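Local coordinates for protoporphyrinogen oxidase (PDB 3LOV), which probably oxidises coproporphyrinogen III to coproporphyrin III in haem b biosynthesis, using FAD as cofactor and oxygen as electron acceptor, at residues 145-150 against 181-186; 299-304 against 418-423; 86-91 against 326-331. All blocks are in the same frame, centred on the assembly; numbering follows the deposited sequence.

Contact 1. Residues 145-150 against 181-186; sequences EQDIPL and QMSTFA
Asp147 lays its backbone over one face of the Phe185 ring while its carboxylate turns in to meet the chain around that phenylalanine. The CH-pi approach is close: Asp147 CA stands 3.9 Å from the centroid of the Phe185 ring, displaced toward the rim, and the carbonyl oxygen Glu145 O comes up to the ring edge in its plane. With CG anti to the backbone N (chi1 -161°), the Asp147 carboxylate reaches the turn. Phe185 N gives Asp147 OD1 a nearly straight bond of 3.0 Å from above the carboxylate plane, and Thr184 N adds a weak, bent one. Ser183 OG lies against Asp147 OD2 at a doubtfully short distance and accepts from Ala186 N at 2.8 Å, which makes an ST motif. Next along the chain, Ile148 O is gripped twice from opposite faces of its carbonyl, by Thr184 N at 3.1 Å and by Thr184 OG1 at 2.7 Å. Leu150 N, at the start of helix 150-158, bonds to Met182 O at 3.0 Å, and the side chain of Leu150 slants across selenomethionine Met182. Two irregular segments are thus joined by backbone bonds and by a carboxylate that gathers two N-H groups, one of them weakly, donors that would probably favour its ionised form.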
ATOM      1  N   GLU A 145       1.219 -15.978 -22.100  1.00 37.31           N
ATOM      2  CA  GLU A 145       2.627 -15.683 -22.379  1.00 40.89           C
ATOM      3  C   GLU A 145       2.964 -14.234 -22.073  1.00 39.07           C
ATOM      4  O   GLU A 145       3.971 -13.960 -21.457  1.00 41.79           O
ATOM      5  CB  GLU A 145       2.946 -15.940 -23.847  1.00 43.05           C
ATOM      6  CG  GLU A 145       3.035 -17.410 -24.211  1.00 55.04           C
ATOM      7  CD  GLU A 145       3.895 -17.635 -25.444  1.00 68.73           C
ATOM      8  OE1 GLU A 145       5.144 -17.588 -25.317  1.00 76.30           O
ATOM      9  OE2 GLU A 145       3.320 -17.849 -26.534  1.00 73.83           O
ATOM     10  N   GLN A 146       2.118 -13.319 -22.521  1.00 39.25           N
ATOM     11  CA  GLN A 146       2.245 -11.889 -22.214  1.00 38.37           C
ATOM     12  C   GLN A 146       1.351 -11.577 -21.005  1.00 36.45           C
ATOM     13  O   GLN A 146       0.307 -12.219 -20.808  1.00 35.43           O
ATOM     14  CB  GLN A 146       1.767 -11.025 -23.377  1.00 39.27           C
ATOM     15  CG  GLN A 146       1.843 -11.648 -24.793  1.00 50.99           C
ATOM     16  CD  GLN A 146       3.265 -11.877 -25.268  1.00 60.66           C
ATOM     17  OE1 GLN A 146       3.593 -12.946 -25.802  1.00 64.67           O
ATOM     18  NE2 GLN A 146       4.123 -10.871 -25.076  1.00 61.09           N
ATOM     19  N   ASP A 147       1.717 -10.556 -20.229  1.00 31.48           N
ATOM     20  CA  ASP A 147       0.898 -10.136 -19.099  1.00 28.07           C
ATOM     21  C   ASP A 147      -0.522  -9.770 -19.522  1.00 27.65           C
ATOM     22  O   ASP A 147      -0.711  -9.174 -20.562  1.00 28.07           O
ATOM     23  CB  ASP A 147       1.558  -8.958 -18.386  1.00 27.56           C
ATOM     24  CG  ASP A 147       1.031  -8.775 -16.973  1.00 29.41           C
ATOM     25  OD1 ASP A 147       0.333  -9.681 -16.474  1.00 26.31           O
ATOM     26  OD2 ASP A 147       1.312  -7.738 -16.345  1.00 23.21           O
ATOM     27  N   ILE A 148      -1.535 -10.154 -18.738  1.00 26.72           N
ATOM     28  CA  ILE A 148      -2.905  -9.706 -18.990  1.00 27.36           C
ATOM     29  C   ILE A 148      -3.457  -9.328 -17.631  1.00 25.50           C
ATOM     30  O   ILE A 148      -2.870  -9.714 -16.609  1.00 26.65           O
ATOM     31  CB  ILE A 148      -3.820 -10.792 -19.609  1.00 29.24           C
ATOM     32  CG1 ILE A 148      -3.738 -12.096 -18.789  1.00 28.66           C
ATOM     33  CG2 ILE A 148      -3.502 -10.980 -21.125  1.00 28.00           C
ATOM     34  CD1 ILE A 148      -4.780 -13.207 -19.217  1.00 26.09           C
ATOM     35  N   PRO A 149      -4.570  -8.575 -17.595  1.00 22.07           N
ATOM     36  CA  PRO A 149      -5.170  -8.244 -16.296  1.00 21.92           C
ATOM     37  C   PRO A 149      -5.632  -9.498 -15.534  1.00 23.40           C
ATOM     38  O   PRO A 149      -6.056 -10.478 -16.166  1.00 22.47           O
ATOM     39  CB  PRO A 149      -6.390  -7.384 -16.670  1.00 25.39           C
ATOM     40  CG  PRO A 149      -6.148  -6.926 -18.078  1.00 25.63           C
ATOM     41  CD  PRO A 149      -5.254  -7.920 -18.728  1.00 22.44           C
ATOM     42  N   LEU A 150      -5.603  -9.423 -14.203  1.00 23.78           N
ATOM     43  CA  LEU A 150      -5.918 -10.537 -13.312  1.00 27.60           C
ATOM     44  C   LEU A 150      -7.313 -11.084 -13.585  1.00 29.58           C
ATOM     45  O   LEU A 150      -7.541 -12.304 -13.545  1.00 24.59           O
ATOM     46  CB  LEU A 150      -5.775 -10.105 -11.842  1.00 28.41           C
ATOM     47  CG  LEU A 150      -5.710 -11.158 -10.716  1.00 37.24           C
ATOM     48  CD1 LEU A 150      -4.724 -12.279 -11.035  1.00 26.58           C
ATOM     49  CD2 LEU A 150      -5.369 -10.502  -9.388  1.00 33.16           C
ATOM     50  N   GLN A 181      -8.105  -4.534 -13.958  1.00 22.09           N
ATOM     51  CA  GLN A 181      -7.020  -3.694 -14.543  1.00 26.93           C
ATOM     52  C   GLN A 181      -5.590  -4.047 -14.049  1.00 26.52           C
ATOM     53  O   GLN A 181      -4.600  -3.884 -14.802  1.00 29.41           O
ATOM     54  CB  GLN A 181      -7.301  -2.201 -14.266  1.00 30.18           C
ATOM     55  CG  GLN A 181      -8.708  -1.724 -14.687  1.00 30.31           C
ATOM     56  CD  GLN A 181      -8.866  -0.236 -14.552  1.00 41.74           C
ATOM     57  OE1 GLN A 181      -7.874   0.516 -14.442  1.00 54.13           O
ATOM     58  NE2 GLN A 181     -10.108   0.218 -14.575  1.00 47.11           N
HETATM   59  N   MSE A 182      -5.509  -4.561 -12.818  1.00 25.78           N
HETATM   60  CA  MSE A 182      -4.241  -4.979 -12.176  1.00 26.25           C
HETATM   61  C   MSE A 182      -3.545  -6.015 -13.050  1.00 22.49           C
HETATM   62  O   MSE A 182      -4.197  -6.812 -13.674  1.00 22.75           O
HETATM   63  CB  MSE A 182      -4.504  -5.711 -10.878  1.00 24.16           C
HETATM   64  CG  MSE A 182      -4.844  -4.967  -9.620  1.00 36.79           C
HETATM   65 SE   MSE A 182      -5.423  -6.444  -8.395  0.75 44.93          SE
HETATM   66  CE  MSE A 182      -6.601  -5.198  -7.522  1.00 25.54           C
ATOM     67  N   SER A 183      -2.225  -6.013 -13.046  1.00 21.59           N
ATOM     68  CA  SER A 183      -1.416  -7.006 -13.758  1.00 24.29           C
ATOM     69  C   SER A 183      -1.512  -8.394 -13.087  1.00 23.06           C
ATOM     70  O   SER A 183      -1.685  -8.510 -11.882  1.00 25.15           O
ATOM     71  CB  SER A 183       0.039  -6.544 -13.775  1.00 24.60           C
ATOM     72  OG  SER A 183       0.955  -7.626 -13.943  1.00 26.38           O
ATOM     73  N   THR A 184      -1.428  -9.443 -13.876  1.00 23.96           N
ATOM     74  CA  THR A 184      -1.364 -10.781 -13.330  1.00 22.40           C
ATOM     75  C   THR A 184       0.090 -11.032 -12.910  1.00 23.77           C
ATOM     76  O   THR A 184       0.364 -11.399 -11.763  1.00 25.11           O
ATOM     77  CB  THR A 184      -1.806 -11.809 -14.366  1.00 21.89           C
ATOM     78  OG1 THR A 184      -3.161 -11.562 -14.726  1.00 22.94           O
ATOM     79  CG2 THR A 184      -1.700 -13.210 -13.828  1.00 18.32           C
ATOM     80  N   PHE A 185       1.028 -10.825 -13.835  1.00 23.90           N
ATOM     81  CA  PHE A 185       2.429 -11.202 -13.593  1.00 26.30           C
ATOM     82  C   PHE A 185       3.051 -10.401 -12.444  1.00 27.21           C
ATOM     83  O   PHE A 185       3.886 -10.924 -11.710  1.00 27.85           O
ATOM     84  CB  PHE A 185       3.300 -11.054 -14.844  1.00 26.08           C
ATOM     85  CG  PHE A 185       2.986 -12.008 -15.950  1.00 31.36           C
ATOM     86  CD1 PHE A 185       2.007 -12.993 -15.824  1.00 37.28           C
ATOM     87  CD2 PHE A 185       3.682 -11.918 -17.147  1.00 31.12           C
ATOM     88  CE1 PHE A 185       1.743 -13.867 -16.874  1.00 33.56           C
ATOM     89  CE2 PHE A 185       3.409 -12.777 -18.179  1.00 36.25           C
ATOM     90  CZ  PHE A 185       2.433 -13.756 -18.037  1.00 32.93           C
ATOM     91  N   ALA A 186       2.608  -9.162 -12.260  1.00 26.10           N
ATOM     92  CA  ALA A 186       3.191  -8.309 -11.248  1.00 28.81           C
ATOM     93  C   ALA A 186       2.557  -8.509  -9.890  1.00 31.52           C
ATOM     94  O   ALA A 186       3.085  -8.018  -8.905  1.00 35.99           O
ATOM     95  CB  ALA A 186       3.128  -6.813 -11.664  1.00 26.32           C
TER

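Contact 2. Residues 299-304 against 418-423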
ATOM      1  N   LEU A 299       6.136  13.034 -20.336  1.00 25.53           N
ATOM      2  CA  LEU A 299       5.854  11.988 -19.357  1.00 23.95           C
ATOM      3  C   LEU A 299       4.351  11.608 -19.318  1.00 24.25           C
ATOM      4  O   LEU A 299       3.705  11.689 -18.268  1.00 22.17           O
ATOM      5  CB  LEU A 299       6.287  12.534 -18.001  1.00 25.83           C
ATOM      6  CG  LEU A 299       7.786  12.844 -17.829  1.00 30.08           C
ATOM      7  CD1 LEU A 299       8.124  13.271 -16.366  1.00 22.70           C
ATOM      8  CD2 LEU A 299       8.622  11.674 -18.240  1.00 25.79           C
ATOM      9  N   PRO A 300       3.766  11.232 -20.476  1.00 25.65           N
ATOM     10  CA  PRO A 300       2.325  10.956 -20.491  1.00 25.23           C
ATOM     11  C   PRO A 300       1.993   9.769 -19.584  1.00 24.82           C
ATOM     12  O   PRO A 300       0.902   9.727 -19.013  1.00 24.35           O
ATOM     13  CB  PRO A 300       2.043  10.617 -21.965  1.00 25.78           C
ATOM     14  CG  PRO A 300       3.361  10.152 -22.511  1.00 26.56           C
ATOM     15  CD  PRO A 300       4.385  11.000 -21.791  1.00 25.92           C
ATOM     16  N   GLU A 301       2.929   8.815 -19.467  1.00 23.66           N
ATOM     17  CA  GLU A 301       2.757   7.670 -18.558  1.00 22.92           C
ATOM     18  C   GLU A 301       2.417   8.152 -17.154  1.00 22.22           C
ATOM     19  O   GLU A 301       1.494   7.640 -16.520  1.00 23.10           O
ATOM     20  CB  GLU A 301       3.995   6.794 -18.492  1.00 22.17           C
ATOM     21  CG  GLU A 301       4.377   6.145 -19.804  1.00 20.04           C
ATOM     22  CD  GLU A 301       5.226   7.052 -20.710  1.00 26.84           C
ATOM     23  OE1 GLU A 301       5.443   8.240 -20.410  1.00 25.99           O
ATOM     24  OE2 GLU A 301       5.738   6.548 -21.709  1.00 29.37           O
ATOM     25  N   LEU A 302       3.102   9.180 -16.683  1.00 23.54           N
ATOM     26  CA  LEU A 302       2.783   9.743 -15.373  1.00 21.82           C
ATOM     27  C   LEU A 302       1.502  10.579 -15.364  1.00 22.78           C
ATOM     28  O   LEU A 302       0.806  10.603 -14.356  1.00 19.81           O
ATOM     29  CB  LEU A 302       3.949  10.565 -14.822  1.00 22.14           C
ATOM     30  CG  LEU A 302       5.186   9.774 -14.417  1.00 22.52           C
ATOM     31  CD1 LEU A 302       6.125  10.696 -13.610  1.00 18.64           C
ATOM     32  CD2 LEU A 302       4.846   8.551 -13.597  1.00 23.92           C
ATOM     33  N   GLU A 303       1.186  11.274 -16.468  1.00 22.97           N
ATOM     34  CA  GLU A 303      -0.096  12.026 -16.551  1.00 23.55           C
ATOM     35  C   GLU A 303      -1.314  11.080 -16.497  1.00 22.55           C
ATOM     36  O   GLU A 303      -2.346  11.431 -15.990  1.00 25.76           O
ATOM     37  CB  GLU A 303      -0.176  12.868 -17.837  1.00 22.26           C
ATOM     38  CG  GLU A 303       0.830  14.001 -17.880  1.00 24.32           C
ATOM     39  CD  GLU A 303       1.079  14.566 -19.276  1.00 29.86           C
ATOM     40  OE1 GLU A 303       0.600  14.009 -20.283  1.00 32.67           O
ATOM     41  OE2 GLU A 303       1.820  15.555 -19.362  1.00 25.68           O
ATOM     42  N   GLN A 304      -1.178   9.892 -17.054  1.00 21.64           N
ATOM     43  CA  GLN A 304      -2.259   8.905 -17.053  1.00 21.55           C
ATOM     44  C   GLN A 304      -2.251   7.959 -15.876  1.00 20.68           C
ATOM     45  O   GLN A 304      -3.096   7.091 -15.814  1.00 22.21           O
ATOM     46  CB  GLN A 304      -2.161   8.075 -18.336  1.00 22.60           C
ATOM     47  CG  GLN A 304      -2.448   8.929 -19.562  1.00 29.23           C
ATOM     48  CD  GLN A 304      -1.830   8.353 -20.814  1.00 35.99           C
ATOM     49  OE1 GLN A 304      -1.918   7.151 -21.086  1.00 37.67           O
ATOM     50  NE2 GLN A 304      -1.171   9.202 -21.572  1.00 41.32           N
ATOM     51  N   ALA A 418       5.509  -1.424 -15.253  1.00 19.42           N
ATOM     52  CA  ALA A 418       6.935  -1.460 -15.004  1.00 20.94           C
ATOM     53  C   ALA A 418       7.712  -0.978 -16.245  1.00 21.43           C
ATOM     54  O   ALA A 418       8.602  -0.159 -16.126  1.00 24.35           O
ATOM     55  CB  ALA A 418       7.368  -2.881 -14.551  1.00 20.51           C
ATOM     56  N   ASP A 419       7.295  -1.396 -17.432  1.00 21.93           N
ATOM     57  CA  ASP A 419       7.892  -0.907 -18.692  1.00 23.57           C
ATOM     58  C   ASP A 419       7.621   0.553 -18.945  1.00 23.94           C
ATOM     59  O   ASP A 419       8.503   1.257 -19.416  1.00 23.53           O
ATOM     60  CB  ASP A 419       7.394  -1.701 -19.898  1.00 26.42           C
ATOM     61  CG  ASP A 419       7.966  -3.103 -19.943  1.00 28.78           C
ATOM     62  OD1 ASP A 419       8.918  -3.371 -19.198  1.00 29.96           O
ATOM     63  OD2 ASP A 419       7.455  -3.929 -20.715  1.00 36.05           O
ATOM     64  N   ARG A 420       6.434   1.020 -18.601  1.00 23.17           N
ATOM     65  CA  ARG A 420       6.166   2.451 -18.698  1.00 24.19           C
ATOM     66  C   ARG A 420       7.075   3.292 -17.756  1.00 26.95           C
ATOM     67  O   ARG A 420       7.588   4.353 -18.133  1.00 26.28           O
ATOM     68  CB  ARG A 420       4.700   2.717 -18.442  1.00 24.16           C
ATOM     69  CG  ARG A 420       3.806   2.344 -19.639  1.00 26.33           C
ATOM     70  CD  ARG A 420       2.404   2.881 -19.444  1.00 20.39           C
ATOM     71  NE  ARG A 420       1.698   2.292 -18.290  1.00 22.80           N
ATOM     72  CZ  ARG A 420       1.072   1.116 -18.321  1.00 27.43           C
ATOM     73  NH1 ARG A 420       1.039   0.399 -19.446  1.00 24.71           N
ATOM     74  NH2 ARG A 420       0.425   0.685 -17.255  1.00 25.54           N
ATOM     75  N   ILE A 421       7.283   2.809 -16.543  1.00 25.17           N
ATOM     76  CA  ILE A 421       8.127   3.528 -15.599  1.00 23.96           C
ATOM     77  C   ILE A 421       9.598   3.540 -16.097  1.00 24.70           C
ATOM     78  O   ILE A 421      10.267   4.547 -15.936  1.00 24.10           O
ATOM     79  CB  ILE A 421       8.016   2.925 -14.234  1.00 23.10           C
ATOM     80  CG1 ILE A 421       6.597   3.200 -13.648  1.00 18.68           C
ATOM     81  CG2 ILE A 421       9.208   3.335 -13.295  1.00 18.68           C
ATOM     82  CD1 ILE A 421       6.085   4.650 -13.686  1.00 21.44           C
ATOM     83  N   GLN A 422      10.110   2.447 -16.677  1.00 25.41           N
ATOM     84  CA  GLN A 422      11.458   2.431 -17.300  0.50 25.05           C
ATOM     85  C   GLN A 422      11.550   3.536 -18.361  1.00 25.62           C
ATOM     86  O   GLN A 422      12.532   4.295 -18.441  1.00 27.57           O
ATOM     87  CB  GLN A 422      11.775   1.037 -17.916  0.50 24.61           C
ATOM     88  CG  GLN A 422      12.822   1.045 -19.055  0.50 24.61           C
ATOM     89  CD  GLN A 422      13.125  -0.344 -19.656  0.50 30.91           C
ATOM     90  OE1 GLN A 422      12.670  -1.376 -19.159  0.50 29.02           O
ATOM     91  NE2 GLN A 422      13.910  -0.358 -20.727  0.50 23.81           N
ATOM     92  N   ARG A 423      10.524   3.625 -19.202  1.00 23.32           N
ATOM     93  CA  ARG A 423      10.529   4.651 -20.217  1.00 25.90           C
ATOM     94  C   ARG A 423      10.473   6.062 -19.593  1.00 23.61           C
ATOM     95  O   ARG A 423      11.189   6.926 -20.039  1.00 19.20           O
ATOM     96  CB  ARG A 423       9.422   4.412 -21.263  1.00 31.16           C
ATOM     97  CG  ARG A 423       9.537   5.319 -22.525  1.00 36.43           C
ATOM     98  CD  ARG A 423       8.738   6.581 -22.308  1.00 44.91           C
ATOM     99  NE  ARG A 423       9.155   7.749 -23.078  1.00 48.79           N
ATOM    100  CZ  ARG A 423       8.700   8.976 -22.853  1.00 48.89           C
ATOM    101  NH1 ARG A 423       7.842   9.201 -21.852  1.00 39.63           N
ATOM    102  NH2 ARG A 423       9.111   9.988 -23.615  1.00 58.95           N
TER
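Arg423 NH1 has two partners: Glu301 OE1, 3.0 Å away in a salt bridge, and the backbone oxygen of His298, just before the short helix 300-303. The bond to Glu301 is weak and bent, 124° at the hydrogen, although Glu301 OE1 sits at the guanidinium edge near its plane. Carboxylate and guanidinium are turned 25° from each other, and the other oxygen, Glu301 OE2, rests against Arg423 CD at 3.1 Å. Arg423 gets there by bending at chi2 (-91°), which carries its end over to the start of helix 300-303, where Arg423 NH1 also lies 3.9 Å from Pro300 CD. Lower on the same glutamate, the aliphatic parts meet: Glu301 CG packs on Arg420 CB at 3.7 Å and almost as closely on CG and CD of that arginine, whose own head group turns away to the backbone oxygen of Val415. On the buried side Leu302 CD2 touches Ile421 CD1 at 4.1 Å, the two side chains crossing at about a right angle. With Glu301 cut back to an alanine, Arg423 would probably lose this carboxylate and a gap would open beside the Arg420 methylenes. The helices therefore meet through a partly exposed ion pair over an apolar floor, and the charge pairing is likely to be modest, with the His298 carbonyl sharing the work of fixing the arginine.

Contact 3. Residues 86-91 against 326-331; sequences NTSQAF and EGTGFV
Phe91 and Phe330 meet CB to CB at 3.6 Å, on the same face of the sheet, at the tight end of this contact. Here the two strands run parallel and in register: Phe91 N donates to Gly329 O at 3.0 Å, in the carbonyl plane, and Phe91 O accepts from Val331 N at 3.1 Å. This paired end has its own water, which donates to Phe91 O and at longer range to Gly329 O. The two rings then part. Phe91 has CG anti to its carbonyl carbon (chi1 -60°), which sends the ring toward Glu326 of the facing segment, and Phe91 CZ comes 3.6 Å from Glu326 O at the ring edge. Gln89 CG lies over one face of that ring, while the amide of Gln89 folds round to give Ala90 O a bond from Gln89 NE2.

At Gly327 the backbones also come close. Gly327 CA is 3.1 Å from Gln89 O, which also takes a bond from Thr328 N, and a side chain at this glycine would run into that same oxygen.

Toward Asn86 the pairing gives way to a looser, wetter arrangement. Ser88 and Thr328 are joined through a water that accepts from Ser88 N at 2.7 Å and also bonds to Thr328 OG1, while the methyl Thr328 CG2 rests on Asn86 O at 3.5 Å.

Strands 90-94 and 329-332 are the parallel neighbours in an otherwise antiparallel mixed sheet. Strand 97-100 flanks 90-94 as the outermost strand, its Leu98 touching both phenylalanines, and strand 340-345 follows 329-332 on the other side, where Phe330 packs on Ile340 and Cys343.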
ATOM      1  N   ASN A  86      -1.928 -10.764  14.674  1.00 27.52           N
ATOM      2  CA  ASN A  86      -2.750 -11.908  15.073  1.00 31.55           C
ATOM      3  C   ASN A  86      -3.695 -12.261  13.948  1.00 36.96           C
ATOM      4  O   ASN A  86      -4.262 -11.366  13.281  1.00 38.92           O
ATOM      5  CB  ASN A  86      -3.613 -11.544  16.295  1.00 29.62           C
ATOM      6  CG  ASN A  86      -2.791 -11.339  17.541  1.00 31.20           C
ATOM      7  OD1 ASN A  86      -1.829 -12.052  17.769  1.00 38.58           O
ATOM      8  ND2 ASN A  86      -3.156 -10.357  18.345  1.00 32.78           N
ATOM      9  N   THR A  87      -3.887 -13.552  13.748  1.00 39.89           N
ATOM     10  CA  THR A  87      -4.887 -14.068  12.819  0.50 40.83           C
ATOM     11  C   THR A  87      -6.010 -14.694  13.645  1.00 41.29           C
ATOM     12  O   THR A  87      -5.731 -15.311  14.674  1.00 42.55           O
ATOM     13  CB  THR A  87      -4.237 -15.118  11.889  0.50 41.21           C
ATOM     14  OG1 THR A  87      -3.785 -16.242  12.656  0.50 38.07           O
ATOM     15  CG2 THR A  87      -3.035 -14.509  11.165  0.50 41.14           C
ATOM     16  N   SER A  88      -7.266 -14.531  13.228  1.00 42.90           N
ATOM     17  CA  SER A  88      -8.394 -15.263  13.873  1.00 42.43           C
ATOM     18  C   SER A  88      -9.520 -15.588  12.869  1.00 43.63           C
ATOM     19  O   SER A  88      -9.460 -16.635  12.221  1.00 40.96           O
ATOM     20  CB  SER A  88      -8.907 -14.591  15.155  1.00 41.27           C
ATOM     21  OG  SER A  88      -9.466 -13.313  14.926  1.00 46.40           O
ATOM     22  N   GLN A  89     -10.522 -14.718  12.733  1.00 44.05           N
ATOM     23  CA  GLN A  89     -11.502 -14.843  11.652  1.00 45.78           C
ATOM     24  C   GLN A  89     -11.693 -13.504  10.897  1.00 43.01           C
ATOM     25  O   GLN A  89     -11.905 -12.446  11.501  1.00 39.10           O
ATOM     26  CB  GLN A  89     -12.860 -15.378  12.172  1.00 47.41           C
ATOM     27  CG  GLN A  89     -13.886 -15.731  11.033  1.00 54.68           C
ATOM     28  CD  GLN A  89     -13.528 -17.006  10.236  1.00 60.71           C
ATOM     29  OE1 GLN A  89     -13.609 -18.121  10.754  1.00 66.02           O
ATOM     30  NE2 GLN A  89     -13.148 -16.835   8.969  1.00 67.18           N
ATOM     31  N   ALA A  90     -11.609 -13.563   9.573  1.00 40.67           N
ATOM     32  CA  ALA A  90     -11.959 -12.396   8.756  1.00 40.67           C
ATOM     33  C   ALA A  90     -13.236 -12.682   7.937  1.00 38.69           C
ATOM     34  O   ALA A  90     -13.615 -13.852   7.733  1.00 36.60           O
ATOM     35  CB  ALA A  90     -10.801 -12.015   7.855  1.00 38.32           C
ATOM     36  N   PHE A  91     -13.863 -11.604   7.452  1.00 34.87           N
ATOM     37  CA  PHE A  91     -15.192 -11.659   6.861  1.00 31.17           C
ATOM     38  C   PHE A  91     -15.243 -10.867   5.567  1.00 27.91           C
ATOM     39  O   PHE A  91     -14.380 -10.016   5.305  1.00 25.20           O
ATOM     40  CB  PHE A  91     -16.257 -11.070   7.807  1.00 30.98           C
ATOM     41  CG  PHE A  91     -16.387 -11.766   9.140  1.00 37.27           C
ATOM     42  CD1 PHE A  91     -17.220 -12.879   9.287  1.00 39.29           C
ATOM     43  CD2 PHE A  91     -15.727 -11.258  10.277  1.00 42.59           C
ATOM     44  CE1 PHE A  91     -17.365 -13.501  10.537  1.00 42.25           C
ATOM     45  CE2 PHE A  91     -15.870 -11.854  11.532  1.00 42.29           C
ATOM     46  CZ  PHE A  91     -16.689 -12.988  11.667  1.00 42.81           C
ATOM     47  N   GLU A 326     -16.550 -10.317  15.366  1.00 50.98           N
ATOM     48  CA  GLU A 326     -16.018 -11.551  16.006  1.00 51.94           C
ATOM     49  C   GLU A 326     -14.793 -12.112  15.253  1.00 48.01           C
ATOM     50  O   GLU A 326     -14.800 -13.262  14.777  1.00 47.41           O
ATOM     51  CB  GLU A 326     -17.115 -12.646  16.136  1.00 53.85           C
ATOM     52  CG  GLU A 326     -18.296 -12.315  17.082  1.00 57.91           C
ATOM     53  CD  GLU A 326     -17.882 -12.026  18.533  1.00 65.64           C
ATOM     54  OE1 GLU A 326     -16.899 -12.632  19.040  1.00 62.46           O
ATOM     55  OE2 GLU A 326     -18.566 -11.185  19.168  1.00 64.67           O
ATOM     56  N   GLY A 327     -13.738 -11.297  15.174  1.00 44.12           N
ATOM     57  CA  GLY A 327     -12.529 -11.641  14.419  1.00 40.27           C
ATOM     58  C   GLY A 327     -11.653 -10.414  14.199  1.00 39.26           C
ATOM     59  O   GLY A 327     -11.839  -9.396  14.879  1.00 40.23           O
ATOM     60  N   THR A 328     -10.713 -10.473  13.249  1.00 36.20           N
ATOM     61  CA  THR A 328      -9.777  -9.347  13.069  1.00 34.42           C
ATOM     62  C   THR A 328     -10.371  -8.220  12.227  1.00 34.38           C
ATOM     63  O   THR A 328      -9.994  -7.072  12.436  1.00 35.92           O
ATOM     64  CB  THR A 328      -8.456  -9.772  12.474  1.00 34.06           C
ATOM     65  OG1 THR A 328      -8.708 -10.614  11.337  1.00 33.82           O
ATOM     66  CG2 THR A 328      -7.605 -10.514  13.548  1.00 40.94           C
ATOM     67  N   GLY A 329     -11.252  -8.550  11.268  1.00 30.36           N
ATOM     68  CA  GLY A 329     -12.005  -7.538  10.536  1.00 27.76           C
ATOM     69  C   GLY A 329     -12.711  -8.048   9.297  1.00 25.80           C
ATOM     70  O   GLY A 329     -12.869  -9.253   9.106  1.00 26.11           O
ATOM     71  N   PHE A 330     -13.156  -7.120   8.457  1.00 25.39           N
ATOM     72  CA  PHE A 330     -13.885  -7.473   7.237  1.00 26.25           C
ATOM     73  C   PHE A 330     -13.575  -6.527   6.072  1.00 25.05           C
ATOM     74  O   PHE A 330     -13.225  -5.364   6.304  1.00 27.27           O
ATOM     75  CB  PHE A 330     -15.408  -7.541   7.500  1.00 25.12           C
ATOM     76  CG  PHE A 330     -16.037  -6.230   7.937  1.00 27.06           C
ATOM     77  CD1 PHE A 330     -16.474  -5.299   6.997  1.00 21.06           C
ATOM     78  CD2 PHE A 330     -16.244  -5.948   9.293  1.00 25.62           C
ATOM     79  CE1 PHE A 330     -17.038  -4.102   7.391  1.00 17.94           C
ATOM     80  CE2 PHE A 330     -16.828  -4.746   9.695  1.00 31.26           C
ATOM     81  CZ  PHE A 330     -17.235  -3.829   8.738  1.00 30.75           C
ATOM     82  N   VAL A 331     -13.700  -7.049   4.845  1.00 23.19           N
ATOM     83  CA  VAL A 331     -13.673  -6.259   3.602  1.00 25.09           C
ATOM     84  C   VAL A 331     -15.108  -6.177   3.024  1.00 24.78           C
ATOM     85  O   VAL A 331     -15.923  -7.082   3.252  1.00 23.98           O
ATOM     86  CB  VAL A 331     -12.696  -6.880   2.588  1.00 26.37           C
ATOM     87  CG1 VAL A 331     -11.257  -6.758   3.082  1.00 27.89           C
ATOM     88  CG2 VAL A 331     -13.034  -8.358   2.344  1.00 27.03           C
TER
HETATM   89  O   HOH W   1      -8.261 -13.082  11.231  1.00 27.50           O
HETATM   90  O   HOH W   2     -11.839  -9.616   6.007  1.00 43.03           O

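Contact 3 spans the widest stretch of chain: contact 1 is nested inside the loop it closes, whereas contact 2 opens within that loop and closes beyond it. Contacts 1 and 2 follow in series, their centres about 17 Å apart and their nearest atoms about 6 Å. Val415, just before helix 417-431, lies beside both. Contacts 2 and 3 are about 37 Å apart between centres, on opposite sides of the chain's centre. Contact 3 belongs to the seven-stranded mixed sheet; contact 1 joins loops between helices, and contact 2 joins two helices. All three belong to the flavin-containing amine oxidoreductase fold and join separate parts of it away from the cofactor, their nearest side chains about 12 to 14 Å from the FAD.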